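Arginase 1, mitochondrial (Arabidopsis thaliana, PDB 6VSU) hydrolyses L-arginine to urea and L-ornithine with two manganese ions per subunit, and also converts agmatine to putrescine. Local coordinates at residues Pro167-Cys172 with Lys213-Glu218. Sequence-based numbering, arbitrary orientation.
With MN (manganese (II) ion), chain B; ORN (L-ornithine), chain C.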
# COMPACT_ATOMS: atom_id res chain seq x y z
N PRO E 167 2.91 17.46 24.76
CA PRO E 167 2.16 18.18 25.79
C PRO E 167 1.20 19.26 25.28
O PRO E 167 0.36 19.69 26.00
CB PRO E 167 3.25 18.79 26.68
CG PRO E 167 4.47 18.77 25.84
CD PRO E 167 4.35 17.68 24.81
N ASP E 168 1.37 19.69 24.03
CA ASP E 168 0.53 20.72 23.35
C ASP E 168 0.40 22.00 24.19
O ASP E 168 -0.72 22.54 24.35
CB ASP E 168 -0.79 20.08 22.95
CG ASP E 168 -0.59 19.01 21.90
OD1 ASP E 168 0.47 19.02 21.25
OD2 ASP E 168 -1.49 18.19 21.73
N ILE E 169 1.50 22.54 24.67
CA ILE E 169 1.41 23.59 25.70
C ILE E 169 2.34 24.76 25.38
O ILE E 169 2.59 25.63 26.28
CB ILE E 169 1.67 22.90 27.03
CG1 ILE E 169 0.93 23.65 28.12
CG2 ILE E 169 3.14 22.71 27.35
CD1 ILE E 169 0.97 22.92 29.44
N TYR E 170 2.80 24.83 24.13
CA TYR E 170 3.50 26.01 23.60
C TYR E 170 2.52 27.19 23.73
O TYR E 170 1.31 27.06 23.59
CB TYR E 170 3.86 25.88 22.13
CG TYR E 170 4.86 24.84 21.72
CD1 TYR E 170 6.21 25.14 21.69
CD2 TYR E 170 4.47 23.60 21.26
CE1 TYR E 170 7.16 24.24 21.22
CE2 TYR E 170 5.40 22.67 20.83
CZ TYR E 170 6.75 22.98 20.79
OH TYR E 170 7.71 22.09 20.35
N ASP E 171 3.07 28.33 24.09
CA ASP E 171 2.32 29.59 24.20
C ASP E 171 1.58 29.86 22.88
O ASP E 171 0.37 30.17 22.90
CB ASP E 171 3.27 30.72 24.57
CG ASP E 171 2.53 32.02 24.63
OD1 ASP E 171 1.49 32.07 25.32
OD2 ASP E 171 2.92 32.92 23.89
N CYS E 172 2.29 29.77 21.76
CA CYS E 172 1.79 30.25 20.45
C CYS E 172 2.60 29.61 19.32
O CYS E 172 3.45 30.34 18.75
CB CYS E 172 1.95 31.77 20.35
SG CYS E 172 0.85 32.44 19.09
N LYS E 213 5.68 23.68 34.29
CA LYS E 213 5.99 24.26 35.61
C LYS E 213 5.11 25.48 35.83
O LYS E 213 4.50 25.55 36.86
CB LYS E 213 7.46 24.62 35.71
CG LYS E 213 8.40 23.46 35.51
CD LYS E 213 9.71 23.78 36.16
CE LYS E 213 10.70 22.65 36.07
NZ LYS E 213 11.99 23.09 36.67
N ARG E 214 4.97 26.32 34.81
CA ARG E 214 4.19 27.58 34.91
C ARG E 214 2.75 27.26 35.30
O ARG E 214 2.14 28.06 36.05
CB ARG E 214 4.24 28.36 33.60
CG ARG E 214 3.33 29.58 33.54
CD ARG E 214 3.59 30.40 32.30
NE ARG E 214 2.55 31.38 32.07
CZ ARG E 214 2.04 31.67 30.88
NH1 ARG E 214 2.47 31.06 29.77
NH2 ARG E 214 1.09 32.59 30.80
N PHE E 215 2.20 26.15 34.82
CA PHE E 215 0.78 25.84 35.05
C PHE E 215 0.60 24.73 36.08
O PHE E 215 -0.54 24.37 36.34
CB PHE E 215 0.06 25.49 33.75
CG PHE E 215 0.00 26.62 32.77
CD1 PHE E 215 -0.63 27.81 33.08
CD2 PHE E 215 0.61 26.49 31.53
CE1 PHE E 215 -0.67 28.85 32.17
CE2 PHE E 215 0.56 27.53 30.62
CZ PHE E 215 -0.08 28.71 30.94
N GLY E 216 1.69 24.15 36.58
CA GLY E 216 1.59 23.02 37.52
C GLY E 216 1.01 21.78 36.88
O GLY E 216 0.14 21.11 37.52
N VAL E 217 1.40 21.50 35.66
CA VAL E 217 0.93 20.31 34.89
C VAL E 217 1.68 19.10 35.46
O VAL E 217 2.86 19.25 35.81
CB VAL E 217 1.20 20.50 33.39
CG1 VAL E 217 0.82 19.31 32.54
CG2 VAL E 217 0.48 21.71 32.88
N GLU E 218 1.03 17.95 35.57
CA GLU E 218 1.69 16.68 35.94
C GLU E 218 2.02 15.90 34.66
O GLU E 218 1.07 15.41 34.02
CB GLU E 218 0.75 15.92 36.86
CG GLU E 218 0.52 16.68 38.15
CD GLU E 218 -0.68 16.14 38.92
OE1 GLU E 218 -0.63 14.89 39.21
OE2 GLU E 218 -1.68 16.94 39.13
MN MN B . -1.92 16.57 20.76
N ORN C . 6.51 19.51 16.02
CA ORN C . 5.42 19.70 17.00
CB ORN C . 4.42 18.55 16.90
CG ORN C . 3.05 18.84 17.50
CD ORN C . 2.10 17.66 17.35
NE ORN C . 0.95 17.69 18.25
C ORN C . 5.99 19.78 18.42
O ORN C . 7.19 20.05 18.54
OXT ORN C . 5.21 19.57 19.34
O HOH W 1 0.09 16.44 20.04
O HOH W 2 1.09 30.39 27.58
O HOH W 3 -1.46 18.05 18.89
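Ile169 meets Val217 and Phe215 through a single methyl, a worked example of how an active-site loop is packed against the end of a neighbouring helix. With CG1 anti to the backbone N (chi1 -151°) and the chain extended beyond it, CD1 lies 3.7 Å from Val217 CG2 and reaches the Phe215 ring obliquely, near CD2. Polar contact is indirect: water 2 donates to Asp171 OD1 and accepts from Arg214 NH1 at 2.7 Å, bridging opposite charges, while the Arg214 guanidinium lays one face over Phe215 CZ. Asp168 and Tyr170 of the same loop face the active site. Asp168 OD2 binds manganese at 1.9 Å, joining His140 and Asp164, and OD1 takes a weak hydrogen bond from ornithine NE. Tyr170 OH donates to ornithine O at 2.8 Å, and OXT lies in plane at the ring edge; a phenylalanine here would probably leave ornithine O without its hydroxyl donor. Gly216, at positive phi, ends helix 206-215 in a Schellman motif, from which the chain enters strand 218-221, outermost of the parallel sheet within this chain. Phe215 also touches helix 183-189, Val217 rests on strand 193-201, and Gln211 of helix 206-215 bonds to Ile169 O.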